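Local coordinates for ABC transporter ATP-binding protein (Leptospira interrogans serovar Copenhageni, PDB 4HZI), which probably binds and hydrolyses ATP as the ATPase subunit of an orphan ABC transporter involved in manganese utilization and tolerance, at residues S74-V77 / N78-G82; Q104-R107 / K108-I112; L126-K129 / D130-T134. All coordinates share one frame; numbering follows the deposited sequence.

Contact 1 (S74-V77 / N78-G82); sequences STLV and NLIYG. With SO4 (sulfate ion), chain C.
Asn78, Leu79 and Ile80 each donate their backbone N-H to the carbonyl four residues back, Ser74 through Leu76, in one run of alpha-helix as far as Ile80, with Tyr81 N making a last bond to Val77 O just beyond it. It is the helix that follows what is probably the P-loop (Walker A) of the ABC ATPase: at its N-terminal end Ser74 N donates to O3 of a sulfate ion at 2.8 Å. Gly70 N, Gly72 N and Lys73 NZ hold the same anion, consistent with a pocket made for nucleotide phosphate. Further along, the side chains sort by face. Leu76 reaches forward with CG anti to its backbone N (chi1 -171°), and CG comes within 4.1 Å of Ile80 CD1, the two chains crossing obliquely. Ile80 and Val77 lie against strands 194-198 and 227-231, whereas Leu76 touches Leu37 of strand 36-42; the helix is thus packed between two sheets. On the more open side, Asn78 folds its amide back beside Ser74 O, but ND2 makes no hydrogen bond there. A water bridges the two residues instead, giving one hydrogen to Asn78 OD1 at 2.6 Å and the other to Ser74 O at 3.2 Å. A Schellman motif with Gly82 at C-prime, its phi positive, closes the helix: Met83 N goes back to Asn78 O and Gly82 N donates to Leu79 O at 3.1 Å.

Contact 2 (Q104-R107 / K108-I112); sequences QDLR and KRIGI
Arg109 lays its aliphatic chain across the oxygen ends of the carbonyls at the end of helix 103-108. Its CB sits 3.4 Å from Leu106 O. CG moves on to Asp105 O, at 3.2 Å, and CD stays close to the same atom at 3.3 Å; the methylenes sit in front of this oxygen, which also takes a weak bond from Arg109 N. The bend at chi3 (59°) then turns the chain toward its polar partner outside the helix: NE makes a salt bridge with Asp193, while NH1 has a long, weak ion pair with Glu96. Phe94 and Leu93 also touch this side chain. Behind it the helical bonding fades. Lys108 N still donates to Gln104 O at 3.3 Å, but Arg109 N divides its hydrogen between Asp105 O and Leu106 O, both weakly, and Ile110 N makes another weak bond to Arg107 O. This is the helix-to-strand turn that leads into strand 110-113, an outermost strand of the mixed sheet in the ABC ATPase domain, where it runs parallel to strand 194-198. The apolar side of the turn is filled by Leu106 and Ile110. Leu106 CG lies 4.0 Å from Ile110 CD1, and Leu106 CD1 touches the same methyl at 4.2 Å; both residues are buried, Leu106 against Leu93 and Tyr98, Ile110 against Phe194 and Ile196. Arg107 goes another way. With CG beside the backbone N (chi1 -60°) and further bends at chi2 and chi3, it leaves the turn altogether, and NH1 hydrogen-bonds Tyr81 O, just past the end of helix 73-80.

Contact 3 (L126-K129 / D130-T134); sequences LTVK and DTILT
Asp130 turns its carboxylate back over the start of its own helix to meet Thr127. OD2 accepts a weak bond from Thr127 N at 3.5 Å, and in return Asp130 N donates to Thr127 OG1 at 3.1 Å, although the position of that hydroxyl is less certain. The torsion that brings the carboxylate there leaves CG beside the backbone N (chi1 -70°). Lys129, the residue before, lays its chain alongside Leu133, with CG 4.0 Å from Leu133 CD1. A bend at chi3 (79°) then carries its end round toward Asp130, where CE is 3.7 Å from OD1; NZ remains beyond salt-bridge distance of that oxygen and has a long, weak ion pair with Glu151. The reciprocal bonds of Thr127 and Asp130 are a capping box, with Thr127 as N-cap of helix 128-133, and Val128 and Ile132 set this short helix against helices 148-160 and 176-188. Leu126, just ahead of the cap, points toward the helix: its CB packs on Asp130 CB at 3.8 Å, and its CD1 meets Thr134 CG2 tip to tip at 4.0 Å. In the same turn, Thr127 O is gripped twice by Thr131, whose N and OG1 approach from opposite faces of the carbonyl plane, the hydroxyl donating at 2.7 Å.

Contacts 1 and 2 are neighbours, joined by the arginine bond and by packing, where Ile110 touches Ile80 and Ile112 touches the ring of Tyr81; both lie against strand 194-198 of the mixed sheet. Contact 3 stands apart, its nearest atoms about 9 Å from contact 1 and about 10 Å from contact 2, and packs chiefly against helices 148-160 and 176-188. Each is partly buried, but contact 3 lies farthest from the chain centre. Their chemistry follows their place: contact 1 has regular helical bonds between an anion and a glycine terminus, contact 2 has mostly weak bonds at a helix-to-strand turn, and contact 3 adds side-chain capping to regular helical bonds.

Contact 1 (S74-V77 / N78-G82)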
ATOM      1  N   SER A  74     -13.230  -6.784   1.827  1.00 26.49           N
ATOM      2  CA  SER A  74     -14.090  -5.590   1.994  1.00 28.51           C
ATOM      3  C   SER A  74     -15.545  -5.996   2.067  1.00 25.20           C
ATOM      4  O   SER A  74     -16.262  -5.461   2.895  1.00 26.31           O
ATOM      5  CB  SER A  74     -13.871  -4.575   0.906  1.00 35.69           C
ATOM      6  OG  SER A  74     -12.613  -3.931   1.121  1.00 46.50           O
ATOM      7  N   THR A  75     -15.951  -6.965   1.256  1.00 26.16           N
ATOM      8  CA  THR A  75     -17.307  -7.526   1.358  1.00 23.82           C
ATOM      9  C   THR A  75     -17.627  -8.102   2.724  1.00 23.73           C
ATOM     10  O   THR A  75     -18.670  -7.872   3.310  1.00 25.42           O
ATOM     11  CB  THR A  75     -17.542  -8.558   0.236  1.00 28.57           C
ATOM     12  OG1 THR A  75     -17.335  -7.910  -1.024  1.00 27.44           O
ATOM     13  CG2 THR A  75     -18.943  -9.103   0.301  1.00 26.61           C
ATOM     14  N   LEU A  76     -16.685  -8.851   3.291  1.00 24.17           N
ATOM     15  CA  LEU A  76     -16.863  -9.432   4.577  1.00 21.88           C
ATOM     16  C   LEU A  76     -17.048  -8.405   5.684  1.00 20.50           C
ATOM     17  O   LEU A  76     -17.961  -8.571   6.542  1.00 24.30           O
ATOM     18  CB  LEU A  76     -15.683 -10.434   4.845  1.00 25.06           C
ATOM     19  CG  LEU A  76     -15.780 -11.331   6.079  1.00 29.90           C
ATOM     20  CD1 LEU A  76     -17.085 -12.112   6.215  1.00 29.00           C
ATOM     21  CD2 LEU A  76     -14.607 -12.306   6.039  1.00 29.33           C
ATOM     22  N   VAL A  77     -16.260  -7.337   5.626  1.00 27.04           N
ATOM     23  CA  VAL A  77     -16.319  -6.249   6.605  1.00 27.57           C
ATOM     24  C   VAL A  77     -17.704  -5.610   6.505  1.00 27.00           C
ATOM     25  O   VAL A  77     -18.365  -5.406   7.531  1.00 25.88           O
ATOM     26  CB  VAL A  77     -15.229  -5.203   6.335  1.00 28.28           C
ATOM     27  CG1 VAL A  77     -15.467  -3.944   7.150  1.00 32.87           C
ATOM     28  CG2 VAL A  77     -13.844  -5.779   6.646  1.00 30.47           C
ATOM     29  N   ASN A  78     -18.138  -5.362   5.263  1.00 26.51           N
ATOM     30  CA  ASN A  78     -19.482  -4.815   5.021  1.00 28.52           C
ATOM     31  C   ASN A  78     -20.619  -5.665   5.582  1.00 25.62           C
ATOM     32  O   ASN A  78     -21.595  -5.143   6.143  1.00 30.00           O
ATOM     33  CB  ASN A  78     -19.708  -4.545   3.532  1.00 30.97           C
ATOM     34  CG  ASN A  78     -18.833  -3.441   3.003  1.00 38.55           C
ATOM     35  OD1 ASN A  78     -18.306  -2.635   3.750  1.00 50.99           O
ATOM     36  ND2 ASN A  78     -18.677  -3.398   1.704  1.00 43.88           N
ATOM     37  N   LEU A  79     -20.475  -6.978   5.498  1.00 23.92           N
ATOM     38  CA  LEU A  79     -21.426  -7.901   6.023  1.00 25.05           C
ATOM     39  C   LEU A  79     -21.374  -7.881   7.539  1.00 25.35           C
ATOM     40  O   LEU A  79     -22.395  -7.791   8.211  1.00 24.46           O
ATOM     41  CB  LEU A  79     -21.140  -9.272   5.424  1.00 25.40           C
ATOM     42  CG  LEU A  79     -22.221 -10.326   5.585  1.00 26.56           C
ATOM     43  CD1 LEU A  79     -22.115 -11.404   4.528  1.00 25.90           C
ATOM     44  CD2 LEU A  79     -22.158 -10.950   6.978  1.00 26.44           C
ATOM     45  N   ILE A  80     -20.155  -7.924   8.111  1.00 24.89           N
ATOM     46  CA  ILE A  80     -20.051  -7.811   9.581  1.00 23.67           C
ATOM     47  C   ILE A  80     -20.632  -6.479  10.138  1.00 24.76           C
ATOM     48  O   ILE A  80     -21.220  -6.462  11.216  1.00 25.09           O
ATOM     49  CB  ILE A  80     -18.584  -8.054  10.026  1.00 24.65           C
ATOM     50  CG1 ILE A  80     -18.177  -9.491   9.704  1.00 25.51           C
ATOM     51  CG2 ILE A  80     -18.388  -7.781  11.513  1.00 26.72           C
ATOM     52  CD1 ILE A  80     -16.708  -9.811   9.774  1.00 26.73           C
ATOM     53  N   TYR A  81     -20.573  -5.399   9.360  1.00 25.44           N
ATOM     54  CA  TYR A  81     -21.062  -4.101   9.791  1.00 26.38           C
ATOM     55  C   TYR A  81     -22.533  -3.881   9.432  1.00 29.69           C
ATOM     56  O   TYR A  81     -23.067  -2.779   9.616  1.00 29.34           O
ATOM     57  CB  TYR A  81     -20.170  -2.999   9.207  1.00 27.17           C
ATOM     58  CG  TYR A  81     -20.221  -1.666   9.932  1.00 30.83           C
ATOM     59  CD1 TYR A  81     -20.034  -1.580  11.310  1.00 32.53           C
ATOM     60  CD2 TYR A  81     -20.460  -0.481   9.235  1.00 33.77           C
ATOM     61  CE1 TYR A  81     -20.088  -0.342  11.978  1.00 31.92           C
ATOM     62  CE2 TYR A  81     -20.475   0.745   9.887  1.00 33.14           C
ATOM     63  CZ  TYR A  81     -20.297   0.810  11.257  1.00 34.90           C
ATOM     64  OH  TYR A  81     -20.350   2.041  11.898  1.00 33.85           O
ATOM     65  N   GLY A  82     -23.195  -4.917   8.935  1.00 28.49           N
ATOM     66  CA  GLY A  82     -24.642  -4.873   8.624  1.00 29.97           C
ATOM     67  C   GLY A  82     -25.018  -4.075   7.377  1.00 35.04           C
ATOM     68  O   GLY A  82     -26.172  -3.588   7.265  1.00 31.97           O
TER
HETATM   69  S   SO4 C 301     -10.673  -7.560  -1.159  1.00 31.84           S
HETATM   70  O1  SO4 C 301     -11.733  -8.155  -2.014  1.00 27.78           O
HETATM   71  O2  SO4 C 301     -10.089  -8.677  -0.378  1.00 25.44           O
HETATM   72  O3  SO4 C 301     -11.249  -6.641  -0.177  1.00 30.34           O
HETATM   73  O4  SO4 C 301      -9.739  -6.978  -2.069  1.00 34.50           O
HETATM   74  O   HOH W   1     -15.742  -2.372   3.347  1.00 51.99           O

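Contact 2 (Q104-R107 / K108-I112)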
ATOM      1  N   GLN A 104     -28.963  -0.364  13.175  1.00 30.52           N
ATOM      2  CA  GLN A 104     -28.454   0.832  13.864  1.00 38.92           C
ATOM      3  C   GLN A 104     -27.824   0.518  15.244  1.00 38.19           C
ATOM      4  O   GLN A 104     -26.847   1.172  15.671  1.00 38.58           O
ATOM      5  CB  GLN A 104     -29.569   1.877  14.007  1.00 45.84           C
ATOM      6  CG  GLN A 104     -29.803   2.382  15.416  1.00 51.92           C
ATOM      7  CD  GLN A 104     -30.960   3.359  15.498  1.00 50.13           C
ATOM      8  OE1 GLN A 104     -30.889   4.460  14.972  1.00 46.10           O
ATOM      9  NE2 GLN A 104     -32.033   2.948  16.149  1.00 55.04           N
ATOM     10  N   ASP A 105     -28.401  -0.443  15.951  1.00 34.40           N
ATOM     11  CA  ASP A 105     -27.917  -0.813  17.283  1.00 40.48           C
ATOM     12  C   ASP A 105     -26.665  -1.646  17.168  1.00 45.72           C
ATOM     13  O   ASP A 105     -25.720  -1.485  17.950  1.00 42.71           O
ATOM     14  CB  ASP A 105     -28.990  -1.544  18.073  1.00 45.00           C
ATOM     15  CG  ASP A 105     -30.140  -0.628  18.468  1.00 46.92           C
ATOM     16  OD1 ASP A 105     -29.935   0.595  18.583  1.00 50.63           O
ATOM     17  OD2 ASP A 105     -31.260  -1.130  18.636  1.00 50.16           O
ATOM     18  N   LEU A 106     -26.638  -2.522  16.171  1.00 42.76           N
ATOM     19  CA  LEU A 106     -25.417  -3.267  15.844  1.00 38.43           C
ATOM     20  C   LEU A 106     -24.246  -2.323  15.646  1.00 38.56           C
ATOM     21  O   LEU A 106     -23.228  -2.457  16.308  1.00 44.53           O
ATOM     22  CB  LEU A 106     -25.631  -4.071  14.576  1.00 38.62           C
ATOM     23  CG  LEU A 106     -24.449  -4.888  14.115  1.00 37.77           C
ATOM     24  CD1 LEU A 106     -24.437  -6.157  14.958  1.00 40.22           C
ATOM     25  CD2 LEU A 106     -24.558  -5.193  12.620  1.00 39.52           C
ATOM     26  N   ARG A 107     -24.405  -1.337  14.775  1.00 35.94           N
ATOM     27  CA  ARG A 107     -23.333  -0.390  14.461  1.00 42.77           C
ATOM     28  C   ARG A 107     -22.823   0.476  15.611  1.00 41.04           C
ATOM     29  O   ARG A 107     -21.651   0.826  15.652  1.00 51.59           O
ATOM     30  CB  ARG A 107     -23.735   0.465  13.268  1.00 48.16           C
ATOM     31  CG  ARG A 107     -23.992  -0.397  12.035  1.00 52.12           C
ATOM     32  CD  ARG A 107     -23.583   0.259  10.731  1.00 57.46           C
ATOM     33  NE  ARG A 107     -24.729   0.660   9.925  1.00 62.97           N
ATOM     34  CZ  ARG A 107     -25.098   0.116   8.769  1.00 67.05           C
ATOM     35  NH1 ARG A 107     -24.418  -0.879   8.225  1.00 68.55           N
ATOM     36  NH2 ARG A 107     -26.162   0.591   8.140  1.00 68.27           N
ATOM     37  N   LYS A 108     -23.687   0.827  16.543  1.00 43.15           N
ATOM     38  CA  LYS A 108     -23.251   1.481  17.780  1.00 44.18           C
ATOM     39  C   LYS A 108     -22.276   0.581  18.533  1.00 41.01           C
ATOM     40  O   LYS A 108     -21.346   1.054  19.174  1.00 42.07           O
ATOM     41  CB  LYS A 108     -24.470   1.797  18.656  1.00 51.42           C
ATOM     42  CG  LYS A 108     -24.138   2.249  20.071  1.00 67.69           C
ATOM     43  CD  LYS A 108     -25.369   2.780  20.803  1.00 80.60           C
ATOM     44  CE  LYS A 108     -24.972   3.652  21.993  1.00 82.92           C
ATOM     45  NZ  LYS A 108     -26.112   3.900  22.923  1.00 83.32           N
ATOM     46  N   ARG A 109     -22.480  -0.728  18.447  1.00 36.98           N
ATOM     47  CA  ARG A 109     -21.623  -1.708  19.148  1.00 31.95           C
ATOM     48  C   ARG A 109     -20.319  -2.196  18.460  1.00 28.77           C
ATOM     49  O   ARG A 109     -19.524  -2.930  19.068  1.00 29.86           O
ATOM     50  CB  ARG A 109     -22.475  -2.895  19.548  1.00 34.78           C
ATOM     51  CG  ARG A 109     -23.725  -2.446  20.316  1.00 40.00           C
ATOM     52  CD  ARG A 109     -24.740  -3.555  20.381  1.00 47.75           C
ATOM     53  NE  ARG A 109     -24.196  -4.745  21.026  1.00 49.50           N
ATOM     54  CZ  ARG A 109     -24.865  -5.889  21.147  1.00 50.75           C
ATOM     55  NH1 ARG A 109     -26.111  -5.989  20.669  1.00 53.41           N
ATOM     56  NH2 ARG A 109     -24.296  -6.927  21.749  1.00 48.44           N
ATOM     57  N   ILE A 110     -20.109  -1.810  17.215  1.00 30.19           N
ATOM     58  CA  ILE A 110     -18.928  -2.186  16.445  1.00 29.09           C
ATOM     59  C   ILE A 110     -18.197  -0.930  16.010  1.00 33.98           C
ATOM     60  O   ILE A 110     -18.746  -0.134  15.239  1.00 34.17           O
ATOM     61  CB  ILE A 110     -19.302  -2.988  15.202  1.00 30.18           C
ATOM     62  CG1 ILE A 110     -20.085  -4.249  15.582  1.00 29.53           C
ATOM     63  CG2 ILE A 110     -18.039  -3.361  14.433  1.00 27.06           C
ATOM     64  CD1 ILE A 110     -20.447  -5.151  14.379  1.00 35.52           C
ATOM     65  N   GLY A 111     -16.977  -0.720  16.519  1.00 26.03           N
ATOM     66  CA  GLY A 111     -16.155   0.407  16.055  1.00 29.38           C
ATOM     67  C   GLY A 111     -15.490   0.078  14.741  1.00 32.68           C
ATOM     68  O   GLY A 111     -15.094  -1.055  14.533  1.00 33.71           O
ATOM     69  N   ILE A 112     -15.364   1.053  13.853  1.00 27.48           N
ATOM     70  CA  ILE A 112     -14.675   0.868  12.600  1.00 30.46           C
ATOM     71  C   ILE A 112     -13.597   1.884  12.436  1.00 32.09           C
ATOM     72  O   ILE A 112     -13.856   3.092  12.601  1.00 31.35           O
ATOM     73  CB  ILE A 112     -15.575   1.098  11.362  1.00 37.68           C
ATOM     74  CG1 ILE A 112     -16.777   0.187  11.382  1.00 43.49           C
ATOM     75  CG2 ILE A 112     -14.747   0.897  10.077  1.00 39.98           C
ATOM     76  CD1 ILE A 112     -16.430  -1.257  11.129  1.00 45.09           C
TER

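Contact 3 (L126-K129 / D130-T134)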
ATOM      1  N   LEU A 126     -11.478  20.009  10.684  1.00 59.21           N
ATOM      2  CA  LEU A 126     -11.845  19.826  12.091  1.00 49.06           C
ATOM      3  C   LEU A 126     -10.612  19.676  12.944  1.00 46.69           C
ATOM      4  O   LEU A 126      -9.549  19.305  12.446  1.00 50.66           O
ATOM      5  CB  LEU A 126     -12.727  18.582  12.251  1.00 50.15           C
ATOM      6  CG  LEU A 126     -13.973  18.540  11.360  1.00 55.09           C
ATOM      7  CD1 LEU A 126     -14.609  17.154  11.310  1.00 48.47           C
ATOM      8  CD2 LEU A 126     -14.975  19.582  11.834  1.00 55.59           C
ATOM      9  N   THR A 127     -10.745  19.971  14.232  1.00 40.84           N
ATOM     10  CA  THR A 127      -9.675  19.713  15.180  1.00 39.80           C
ATOM     11  C   THR A 127      -9.613  18.195  15.469  1.00 42.99           C
ATOM     12  O   THR A 127     -10.500  17.441  15.041  1.00 44.07           O
ATOM     13  CB  THR A 127      -9.886  20.482  16.490  1.00 52.29           C
ATOM     14  OG1 THR A 127     -11.109  20.048  17.122  1.00 47.24           O
ATOM     15  CG2 THR A 127      -9.919  22.022  16.219  1.00 50.03           C
ATOM     16  N   VAL A 128      -8.577  17.783  16.206  1.00 37.99           N
ATOM     17  CA  VAL A 128      -8.448  16.430  16.741  1.00 41.42           C
ATOM     18  C   VAL A 128      -9.667  16.073  17.595  1.00 45.06           C
ATOM     19  O   VAL A 128     -10.327  15.064  17.358  1.00 34.60           O
ATOM     20  CB  VAL A 128      -7.135  16.281  17.543  1.00 37.84           C
ATOM     21  CG1 VAL A 128      -7.114  15.060  18.424  1.00 38.88           C
ATOM     22  CG2 VAL A 128      -5.937  16.251  16.608  1.00 41.56           C
ATOM     23  N   LYS A 129     -10.001  16.918  18.565  1.00 38.61           N
ATOM     24  CA  LYS A 129     -11.144  16.635  19.437  1.00 36.77           C
ATOM     25  C   LYS A 129     -12.427  16.512  18.613  1.00 34.72           C
ATOM     26  O   LYS A 129     -13.250  15.616  18.834  1.00 37.02           O
ATOM     27  CB  LYS A 129     -11.268  17.746  20.489  1.00 44.82           C
ATOM     28  CG  LYS A 129     -12.407  17.605  21.485  1.00 50.40           C
ATOM     29  CD  LYS A 129     -12.691  18.949  22.177  1.00 54.50           C
ATOM     30  CE  LYS A 129     -13.513  19.860  21.266  1.00 63.82           C
ATOM     31  NZ  LYS A 129     -13.424  21.305  21.623  1.00 70.22           N
ATOM     32  N   ASP A 130     -12.613  17.438  17.687  1.00 32.09           N
ATOM     33  CA  ASP A 130     -13.794  17.448  16.847  1.00 38.31           C
ATOM     34  C   ASP A 130     -13.912  16.158  16.028  1.00 41.59           C
ATOM     35  O   ASP A 130     -14.992  15.597  15.833  1.00 40.71           O
ATOM     36  CB  ASP A 130     -13.742  18.648  15.905  1.00 47.59           C
ATOM     37  CG  ASP A 130     -13.931  19.972  16.638  1.00 60.37           C
ATOM     38  OD1 ASP A 130     -14.547  19.960  17.731  1.00 62.01           O
ATOM     39  OD2 ASP A 130     -13.457  21.008  16.115  1.00 69.40           O
ATOM     40  N   THR A 131     -12.783  15.711  15.521  1.00 38.97           N
ATOM     41  CA  THR A 131     -12.735  14.500  14.713  1.00 38.21           C
ATOM     42  C   THR A 131     -13.163  13.302  15.539  1.00 35.00           C
ATOM     43  O   THR A 131     -13.901  12.460  15.054  1.00 36.97           O
ATOM     44  CB  THR A 131     -11.319  14.326  14.131  1.00 38.47           C
ATOM     45  OG1 THR A 131     -11.042  15.430  13.252  1.00 34.98           O
ATOM     46  CG2 THR A 131     -11.199  13.039  13.358  1.00 36.57           C
ATOM     47  N   ILE A 132     -12.732  13.234  16.790  1.00 30.23           N
ATOM     48  CA  ILE A 132     -13.133  12.141  17.637  1.00 31.25           C
ATOM     49  C   ILE A 132     -14.642  12.206  17.895  1.00 39.02           C
ATOM     50  O   ILE A 132     -15.340  11.201  17.863  1.00 31.84           O
ATOM     51  CB  ILE A 132     -12.315  12.098  18.912  1.00 29.89           C
ATOM     52  CG1 ILE A 132     -10.848  11.894  18.524  1.00 32.97           C
ATOM     53  CG2 ILE A 132     -12.813  10.997  19.844  1.00 33.94           C
ATOM     54  CD1 ILE A 132      -9.892  12.014  19.656  1.00 32.51           C
ATOM     55  N   LEU A 133     -15.152  13.404  18.121  1.00 36.98           N
ATOM     56  CA  LEU A 133     -16.567  13.556  18.405  1.00 37.53           C
ATOM     57  C   LEU A 133     -17.439  13.167  17.218  1.00 33.96           C
ATOM     58  O   LEU A 133     -18.539  12.678  17.407  1.00 37.61           O
ATOM     59  CB  LEU A 133     -16.850  14.994  18.863  1.00 40.72           C
ATOM     60  CG  LEU A 133     -16.271  15.309  20.261  1.00 39.19           C
ATOM     61  CD1 LEU A 133     -16.234  16.812  20.460  1.00 43.06           C
ATOM     62  CD2 LEU A 133     -17.089  14.664  21.380  1.00 42.82           C
ATOM     63  N   THR A 134     -16.978  13.343  15.988  1.00 38.26           N
ATOM     64  CA  THR A 134     -17.801  12.866  14.842  1.00 38.73           C
ATOM     65  C   THR A 134     -18.110  11.372  14.913  1.00 39.98           C
ATOM     66  O   THR A 134     -19.033  10.904  14.273  1.00 41.02           O
ATOM     67  CB  THR A 134     -17.134  13.109  13.498  1.00 41.37           C
ATOM     68  OG1 THR A 134     -15.893  12.388  13.464  1.00 41.89           O
ATOM     69  CG2 THR A 134     -16.910  14.598  13.287  1.00 43.63           C
TER